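Local coordinates for protein alcohol dehydrogenase (Aeropyrum pernix, PDB 1H2B) that binds zinc, nicotinamide-adenine dinucleotide and octanoic acid, and probably oxidises alcohols as a zinc-dependent, NAD+-linked dehydrogenase, at residues Q62-E67 with V284-E289; L58-G63 with L73-G78. All coordinates share one frame; numbering follows the deposited sequence.

How the contacts relate
The two contacts lie on either side of one turn in the chain: L60 and V61, in the helix before it, carry contact 2, and M64 and W65, after it, carry contact 1; the turn residues Q62 and G63 belong to both. Both reach the dinucleotide, illustrating how one short helix-turn unit can serve two neighbourhoods. Contact 1 spans the coenzyme cleft: 62-67 meets 284-289, partly buried and beside a second subunit, with aromatic, sulfur-bearing and polar chemistry. Contact 2 is buried: 58-63 lies against 73-78 in a chiefly aliphatic junction within the GroES-like domain, which no other chain touches. The two touch directly: W65 CD1 packs on L60 CD2, and M64 N probably donates to H59 O.

Contact 1: Q62-E67 with V284-E289; sequences QGMWHE and VGYGGE. With NAJ (nicotinamide-adenine-dinucleotide (acidic form)), chain I; OCA (octanoic acid (caprylic acid)), chain H.
Y286 holds CG between its backbone N and carbonyl carbon (chi1 59°), which carries the phenol across to 62-67, and W65, with CG anti to its carbonyl carbon, brings the pyrrole edge of its indole up to the phenol hydroxyl. The setting is the cleft of a zinc-containing alcohol dehydrogenase, where the loop following strand 279-283 of the Rossmann-type sheet faces the GroES-like domain. W65 NE1 donates to Y286 OH over 2.9 Å, somewhat bent at 150°, with the oxygen almost in the indole plane. The same two residues form an offset edge-to-face pair, ring planes at 75°: the edge of the tryptophan six-membered ring is turned toward the tyrosine face, and W65 CZ2 comes within 3.5 Å of Y286 CZ. Y286 OH is also hydrogen-bonded to T56 OG1, its strongest polar partner and itself bonded to octanoic acid; two partners help to fix the phenol's position. A phenylalanine in place of Y286 would probably keep much of the aromatic packing but leave W65 NE1 and T56 OG1 without this common mate. M64 crosses the tyrosine obliquely and makes a Met-aromatic contact at the ring edge, M64 SD to Y286 CE1 3.7 Å. The chain bends at its last torsion, and M64 CE rests 3.9 Å from G287 CA. I295 of the second subunit packs on M64 and W65, so the subunit interface adjoins this cluster. Beyond the ring, the loop backbone grips the dinucleotide in both directions: Y286 N donates to NAJ O3D at 3.2 Å, and V284 O accepts from the carboxamide nitrogen, NAJ N7N, at 3.0 Å. W65 also lines the fatty-acid pocket, where its CH2 lies 3.8 Å from OCA C4.

Contact 2: L58-G63 with L73-G78; sequences LHLVQG and LPYTLG. With NAJ (nicotinamide-adenine-dinucleotide (acidic form)), chain I.
L60, in the last turn of helix 55-61, and L77, in an extended backbone just past strand 75-76, approach each other with their CA atoms 8.7 Å apart, and both direct their side chains into the intervening space. With CG anti to the carbonyl carbon in each leucine, the two side chains slide past one another in opposite directions, and L77 CD1 lies 4.1 Å from both L60 CB and L60 CD1. V61 broadens this aliphatic patch, its CG2 lying 4.3 Å from L77 CD1. The second methyl, L60 CD2, meets Y75: the two side chains cross at about a right angle, with L60 CD2 3.6 Å from Y75 OH, a hydroxyl that also has a weak hydrogen bond with L131 O. Beyond these residues the helix closes in a Schellman motif, G63 adopting positive phi and its N bonding to L60 O at 2.9 Å. H59, next to L60, serves the coenzyme instead, its NE2 giving a weak hydrogen bond to NAJ O3D at 3.4 Å, with the acceptor in the imidazole plane. The contact thus joins helix 55-61, which carries the coenzyme ligand H59, to the end of strand 75-76, an outer strand of a small three-stranded antiparallel sheet. Helix 339-347 packs on L58, the backbone of V61 bonds to that of N25, and strand 75-76 runs antiparallel to strand 17-21, whose L21 touches L77.

Contact 1: Q62-E67 with V284-E289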
loop_
_atom_site.group_PDB
_atom_site.type_symbol
_atom_site.label_atom_id
_atom_site.label_comp_id
_atom_site.label_asym_id
_atom_site.label_seq_id
_atom_site.Cartn_x
_atom_site.Cartn_y
_atom_site.Cartn_z
ATOM N N GLN B 62 37.945 -2.331 9.537
ATOM C CA GLN B 62 38.045 -3.767 9.901
ATOM C C GLN B 62 38.082 -4.739 8.704
ATOM O O GLN B 62 38.372 -5.936 8.868
ATOM C CB GLN B 62 36.909 -4.172 10.852
ATOM C CG GLN B 62 37.164 -3.903 12.313
ATOM C CD GLN B 62 35.866 -3.729 13.101
ATOM O OE1 GLN B 62 34.854 -4.373 12.789
ATOM N NE2 GLN B 62 35.884 -2.846 14.102
ATOM N N GLY B 63 37.799 -4.238 7.505
ATOM C CA GLY B 63 37.785 -5.035 6.299
ATOM C C GLY B 63 36.486 -5.740 5.956
ATOM O O GLY B 63 36.449 -6.564 5.051
ATOM N N MET B 64 35.395 -5.371 6.633
ATOM C CA MET B 64 34.110 -6.038 6.443
ATOM C C MET B 64 33.531 -5.930 5.021
ATOM O O MET B 64 32.749 -6.795 4.573
ATOM C CB MET B 64 33.119 -5.521 7.498
ATOM C CG MET B 64 31.966 -6.452 7.802
ATOM S SD MET B 64 30.711 -5.718 8.822
ATOM C CE MET B 64 31.405 -5.942 10.461
ATOM N N TRP B 65 33.911 -4.872 4.307
ATOM C CA TRP B 65 33.358 -4.589 2.988
ATOM C C TRP B 65 34.269 -4.973 1.819
ATOM O O TRP B 65 33.859 -4.865 0.659
ATOM C CB TRP B 65 33.006 -3.114 2.860
ATOM C CG TRP B 65 31.771 -2.725 3.599
ATOM C CD1 TRP B 65 31.713 -2.118 4.812
ATOM C CD2 TRP B 65 30.422 -2.928 3.183
ATOM N NE1 TRP B 65 30.409 -1.893 5.177
ATOM C CE2 TRP B 65 29.593 -2.383 4.188
ATOM C CE3 TRP B 65 29.828 -3.491 2.054
ATOM C CZ2 TRP B 65 28.209 -2.396 4.111
ATOM C CZ3 TRP B 65 28.423 -3.493 1.965
ATOM C CH2 TRP B 65 27.640 -2.945 2.998
ATOM N N HIS B 66 35.485 -5.412 2.136
ATOM C CA HIS B 66 36.482 -5.795 1.131
ATOM C C HIS B 66 35.897 -6.815 0.138
ATOM O O HIS B 66 35.775 -6.534 -1.066
ATOM C CB HIS B 66 37.733 -6.338 1.839
ATOM C CG HIS B 66 38.896 -6.615 0.928
ATOM N ND1 HIS B 66 38.993 -6.109 -0.354
ATOM C CD2 HIS B 66 40.021 -7.346 1.127
ATOM C CE1 HIS B 66 40.118 -6.530 -0.907
ATOM N NE2 HIS B 66 40.763 -7.274 -0.028
ATOM N N GLU B 67 35.484 -7.969 0.658
ATOM C CA GLU B 67 34.820 -8.992 -0.148
ATOM C C GLU B 67 33.734 -8.429 -1.093
ATOM O O GLU B 67 33.768 -8.694 -2.294
ATOM C CB GLU B 67 34.265 -10.094 0.771
ATOM C CG GLU B 67 33.389 -11.140 0.093
ATOM C CD GLU B 67 33.022 -12.285 1.023
ATOM O OE1 GLU B 67 32.220 -12.076 1.961
ATOM O OE2 GLU B 67 33.535 -13.404 0.811
ATOM N N VAL B 284 18.826 -2.539 10.171
ATOM C CA VAL B 284 19.576 -1.403 9.663
ATOM C C VAL B 284 21.045 -1.604 9.989
ATOM O O VAL B 284 21.918 -1.558 9.090
ATOM C CB VAL B 284 19.094 -0.063 10.263
ATOM C CG1 VAL B 284 19.975 1.037 9.681
ATOM C CG2 VAL B 284 17.620 0.165 9.930
ATOM N N GLY B 285 21.336 -1.817 11.270
ATOM C CA GLY B 285 22.711 -2.203 11.638
ATOM C C GLY B 285 23.110 -3.531 10.997
ATOM O O GLY B 285 22.256 -4.383 10.707
ATOM N N TYR B 286 24.419 -3.759 10.867
ATOM C CA TYR B 286 24.878 -5.023 10.285
ATOM C C TYR B 286 26.218 -5.423 10.911
ATOM O O TYR B 286 26.868 -4.641 11.597
ATOM C CB TYR B 286 24.976 -4.968 8.741
ATOM C CG TYR B 286 25.916 -3.916 8.278
ATOM C CD1 TYR B 286 27.255 -4.216 8.146
ATOM C CD2 TYR B 286 25.505 -2.584 8.099
ATOM C CE1 TYR B 286 28.175 -3.239 7.788
ATOM C CE2 TYR B 286 26.411 -1.614 7.731
ATOM C CZ TYR B 286 27.753 -1.963 7.585
ATOM O OH TYR B 286 28.672 -0.993 7.282
ATOM N N GLY B 287 26.576 -6.688 10.683
ATOM C CA GLY B 287 27.811 -7.284 11.213
ATOM C C GLY B 287 27.548 -8.683 11.726
ATOM O O GLY B 287 28.408 -9.578 11.621
ATOM N N GLY B 288 26.347 -8.865 12.265
ATOM C CA GLY B 288 25.905 -10.099 12.907
ATOM C C GLY B 288 25.190 -11.008 11.917
ATOM O O GLY B 288 24.835 -10.583 10.809
ATOM N N GLU B 289 25.010 -12.265 12.268
ATOM C CA GLU B 289 24.326 -13.163 11.348
ATOM C C GLU B 289 22.926 -13.394 11.890
ATOM O O GLU B 289 22.769 -13.713 13.045
ATOM C CB GLU B 289 25.090 -14.486 11.219
ATOM C CG GLU B 289 24.423 -15.403 10.199
ATOM C CD GLU B 289 25.258 -15.680 8.951
ATOM O OE1 GLU B 289 26.187 -14.891 8.624
ATOM O OE2 GLU B 289 24.973 -16.702 8.287
HETATM P PA NAJ I . 26.859 3.854 16.716
HETATM O O1A NAJ I . 28.147 3.209 17.148
HETATM O O2A NAJ I . 26.725 5.384 16.774
HETATM O O5B NAJ I . 25.621 3.375 17.604
HETATM C C5B NAJ I . 25.473 2.020 18.048
HETATM C C4B NAJ I . 24.634 2.133 19.310
HETATM O O4B NAJ I . 24.272 0.790 19.691
HETATM C C3B NAJ I . 25.356 2.811 20.473
HETATM O O3B NAJ I . 24.546 3.828 21.085
HETATM C C2B NAJ I . 25.584 1.596 21.361
HETATM O O2B NAJ I . 25.743 1.911 22.753
HETATM C C1B NAJ I . 24.353 0.716 21.108
HETATM N N9A NAJ I . 24.513 -0.692 21.468
HETATM C C8A NAJ I . 25.646 -1.517 21.434
HETATM N N7A NAJ I . 25.299 -2.772 21.831
HETATM C C5A NAJ I . 23.966 -2.756 22.127
HETATM C C6A NAJ I . 23.086 -3.711 22.571
HETATM N N6A NAJ I . 23.456 -4.967 22.859
HETATM N N1A NAJ I . 21.765 -3.372 22.704
HETATM C C2A NAJ I . 21.306 -2.086 22.478
HETATM N N3A NAJ I . 22.187 -1.147 22.067
HETATM C C4A NAJ I . 23.495 -1.480 21.900
HETATM O O3 NAJ I . 26.568 3.307 15.252
HETATM P PN NAJ I . 25.842 4.043 14.013
HETATM O O1N NAJ I . 26.814 4.811 13.243
HETATM O O2N NAJ I . 24.603 4.690 14.486
HETATM O O5D NAJ I . 25.531 2.757 13.103
HETATM C C5D NAJ I . 24.576 1.814 13.586
HETATM C C4D NAJ I . 24.637 0.558 12.732
HETATM O O4D NAJ I . 24.045 0.865 11.457
HETATM C C3D NAJ I . 26.056 0.093 12.408
HETATM O O3D NAJ I . 26.021 -1.331 12.198
HETATM C C2D NAJ I . 26.351 0.791 11.074
HETATM O O2D NAJ I . 27.363 0.209 10.301
HETATM C C1D NAJ I . 24.967 0.611 10.424
HETATM N N1N NAJ I . 24.629 1.436 9.264
HETATM C C2N NAJ I . 23.707 0.911 8.406
HETATM C C3N NAJ I . 23.282 1.654 7.317
HETATM C C7N NAJ I . 22.320 1.047 6.350
HETATM O O7N NAJ I . 22.037 1.810 5.280
HETATM N N7N NAJ I . 21.692 -0.122 6.507
HETATM C C4N NAJ I . 23.760 2.982 7.066
HETATM C C5N NAJ I . 24.578 3.527 8.097
HETATM C C6N NAJ I . 25.025 2.750 9.149
HETATM C C1 OCA H . 26.480 3.305 5.193
HETATM C C2 OCA H . 26.438 1.864 4.661
HETATM C C3 OCA H . 26.022 1.838 3.181
HETATM C C4 OCA H . 26.313 0.533 2.458
HETATM C C5 OCA H . 26.020 0.707 0.968
HETATM C C6 OCA H . 26.076 -0.628 0.231
HETATM C C7 OCA H . 25.687 -0.530 -1.240
HETATM C C8 OCA H . 25.782 -1.907 -1.874
HETATM O O1 OCA H . 26.973 3.546 6.330
HETATM O O2 OCA H . 25.996 4.237 4.518
#

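Contact 2: L58-G63 with L73-G78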
loop_
_atom_site.group_PDB
_atom_site.type_symbol
_atom_site.label_atom_id
_atom_site.label_comp_id
_atom_site.label_asym_id
_atom_site.label_seq_id
_atom_site.Cartn_x
_atom_site.Cartn_y
_atom_site.Cartn_z
ATOM N N LEU B 58 34.150 2.141 10.987
ATOM C CA LEU B 58 34.856 1.099 11.730
ATOM C C LEU B 58 34.801 -0.231 10.999
ATOM O O LEU B 58 35.811 -0.941 10.874
ATOM C CB LEU B 58 34.265 0.954 13.124
ATOM C CG LEU B 58 34.369 2.138 14.075
ATOM C CD1 LEU B 58 33.436 1.898 15.231
ATOM C CD2 LEU B 58 35.824 2.179 14.556
ATOM N N HIS B 59 33.622 -0.591 10.499
ATOM C CA HIS B 59 33.493 -1.784 9.688
ATOM C C HIS B 59 34.424 -1.739 8.476
ATOM O O HIS B 59 35.032 -2.751 8.141
ATOM C CB HIS B 59 32.039 -2.034 9.230
ATOM C CG HIS B 59 31.034 -2.189 10.346
ATOM N ND1 HIS B 59 31.309 -2.802 11.551
ATOM C CD2 HIS B 59 29.736 -1.815 10.409
ATOM C CE1 HIS B 59 30.230 -2.767 12.318
ATOM N NE2 HIS B 59 29.249 -2.216 11.629
ATOM N N LEU B 60 34.566 -0.562 7.832
ATOM C CA LEU B 60 35.436 -0.444 6.661
ATOM C C LEU B 60 36.882 -0.723 7.049
ATOM O O LEU B 60 37.544 -1.526 6.387
ATOM C CB LEU B 60 35.338 0.967 6.054
ATOM C CG LEU B 60 34.100 1.096 5.136
ATOM C CD1 LEU B 60 33.829 2.567 4.882
ATOM C CD2 LEU B 60 34.175 0.322 3.841
ATOM N N VAL B 61 37.342 -0.052 8.093
ATOM C CA VAL B 61 38.726 -0.224 8.548
ATOM C C VAL B 61 38.963 -1.699 8.943
ATOM O O VAL B 61 40.044 -2.268 8.666
ATOM C CB VAL B 61 39.059 0.729 9.682
ATOM C CG1 VAL B 61 40.442 0.403 10.281
ATOM C CG2 VAL B 61 39.093 2.151 9.165
ATOM N N GLN B 62 37.945 -2.331 9.537
ATOM C CA GLN B 62 38.045 -3.767 9.901
ATOM C C GLN B 62 38.082 -4.739 8.704
ATOM O O GLN B 62 38.372 -5.936 8.868
ATOM C CB GLN B 62 36.909 -4.172 10.852
ATOM C CG GLN B 62 37.164 -3.903 12.313
ATOM C CD GLN B 62 35.866 -3.729 13.101
ATOM O OE1 GLN B 62 34.854 -4.373 12.789
ATOM N NE2 GLN B 62 35.884 -2.846 14.102
ATOM N N GLY B 63 37.799 -4.238 7.505
ATOM C CA GLY B 63 37.785 -5.035 6.299
ATOM C C GLY B 63 36.486 -5.740 5.956
ATOM O O GLY B 63 36.449 -6.564 5.051
ATOM N N LEU B 73 42.817 0.238 -2.985
ATOM C CA LEU B 73 43.503 0.938 -1.894
ATOM C C LEU B 73 44.734 1.674 -2.429
ATOM O O LEU B 73 45.363 1.186 -3.385
ATOM C CB LEU B 73 43.918 -0.045 -0.791
ATOM C CG LEU B 73 42.844 -0.998 -0.275
ATOM C CD1 LEU B 73 43.333 -1.743 0.953
ATOM C CD2 LEU B 73 41.597 -0.207 0.062
ATOM N N PRO B 74 45.079 2.841 -1.870
ATOM C CA PRO B 74 44.291 3.562 -0.850
ATOM C C PRO B 74 43.123 4.394 -1.376
ATOM O O PRO B 74 43.074 4.759 -2.559
ATOM C CB PRO B 74 45.320 4.522 -0.254
ATOM C CG PRO B 74 46.249 4.804 -1.394
ATOM C CD PRO B 74 46.351 3.538 -2.160
ATOM N N TYR B 75 42.193 4.699 -0.465
ATOM C CA TYR B 75 41.125 5.660 -0.745
ATOM C C TYR B 75 40.700 6.399 0.499
ATOM O O TYR B 75 40.879 5.935 1.631
ATOM C CB TYR B 75 39.916 5.010 -1.414
ATOM C CG TYR B 75 39.075 4.056 -0.581
ATOM C CD1 TYR B 75 37.788 4.411 -0.161
ATOM C CD2 TYR B 75 39.538 2.778 -0.270
ATOM C CE1 TYR B 75 36.985 3.506 0.554
ATOM C CE2 TYR B 75 38.758 1.889 0.435
ATOM C CZ TYR B 75 37.482 2.252 0.851
ATOM O OH TYR B 75 36.720 1.323 1.535
ATOM N N THR B 76 40.124 7.576 0.274
ATOM C CA THR B 76 39.737 8.460 1.342
ATOM C C THR B 76 38.338 8.075 1.831
ATOM O O THR B 76 37.433 7.852 1.025
ATOM C CB THR B 76 39.671 9.859 0.765
ATOM O OG1 THR B 76 40.995 10.219 0.349
ATOM C CG2 THR B 76 39.304 10.896 1.816
ATOM N N LEU B 77 38.198 7.976 3.148
ATOM C CA LEU B 77 36.872 7.598 3.679
ATOM C C LEU B 77 36.019 8.859 3.838
ATOM O O LEU B 77 36.483 9.992 3.627
ATOM C CB LEU B 77 37.003 6.865 5.025
ATOM C CG LEU B 77 37.660 5.478 5.053
ATOM C CD1 LEU B 77 37.139 4.644 6.272
ATOM C CD2 LEU B 77 37.719 4.692 3.779
ATOM N N GLY B 78 34.762 8.645 4.226
ATOM C CA GLY B 78 33.839 9.716 4.657
ATOM C C GLY B 78 32.647 9.795 3.716
ATOM O O GLY B 78 32.789 10.298 2.592
HETATM P PA NAJ I . 26.859 3.854 16.716
HETATM O O1A NAJ I . 28.147 3.209 17.148
HETATM O O2A NAJ I . 26.725 5.384 16.774
HETATM O O5B NAJ I . 25.621 3.375 17.604
HETATM C C5B NAJ I . 25.473 2.020 18.048
HETATM C C4B NAJ I . 24.634 2.133 19.310
HETATM O O4B NAJ I . 24.272 0.790 19.691
HETATM C C3B NAJ I . 25.356 2.811 20.473
HETATM O O3B NAJ I . 24.546 3.828 21.085
HETATM C C2B NAJ I . 25.584 1.596 21.361
HETATM O O2B NAJ I . 25.743 1.911 22.753
HETATM C C1B NAJ I . 24.353 0.716 21.108
HETATM N N9A NAJ I . 24.513 -0.692 21.468
HETATM C C8A NAJ I . 25.646 -1.517 21.434
HETATM N N7A NAJ I . 25.299 -2.772 21.831
HETATM C C5A NAJ I . 23.966 -2.756 22.127
HETATM C C6A NAJ I . 23.086 -3.711 22.571
HETATM N N6A NAJ I . 23.456 -4.967 22.859
HETATM N N1A NAJ I . 21.765 -3.372 22.704
HETATM C C2A NAJ I . 21.306 -2.086 22.478
HETATM N N3A NAJ I . 22.187 -1.147 22.067
HETATM C C4A NAJ I . 23.495 -1.480 21.900
HETATM O O3 NAJ I . 26.568 3.307 15.252
HETATM P PN NAJ I . 25.842 4.043 14.013
HETATM O O1N NAJ I . 26.814 4.811 13.243
HETATM O O2N NAJ I . 24.603 4.690 14.486
HETATM O O5D NAJ I . 25.531 2.757 13.103
HETATM C C5D NAJ I . 24.576 1.814 13.586
HETATM C C4D NAJ I . 24.637 0.558 12.732
HETATM O O4D NAJ I . 24.045 0.865 11.457
HETATM C C3D NAJ I . 26.056 0.093 12.408
HETATM O O3D NAJ I . 26.021 -1.331 12.198
HETATM C C2D NAJ I . 26.351 0.791 11.074
HETATM O O2D NAJ I . 27.363 0.209 10.301
HETATM C C1D NAJ I . 24.967 0.611 10.424
HETATM N N1N NAJ I . 24.629 1.436 9.264
HETATM C C2N NAJ I . 23.707 0.911 8.406
HETATM C C3N NAJ I . 23.282 1.654 7.317
HETATM C C7N NAJ I . 22.320 1.047 6.350
HETATM O O7N NAJ I . 22.037 1.810 5.280
HETATM N N7N NAJ I . 21.692 -0.122 6.507
HETATM C C4N NAJ I . 23.760 2.982 7.066
HETATM C C5N NAJ I . 24.578 3.527 8.097
HETATM C C6N NAJ I . 25.025 2.750 9.149
#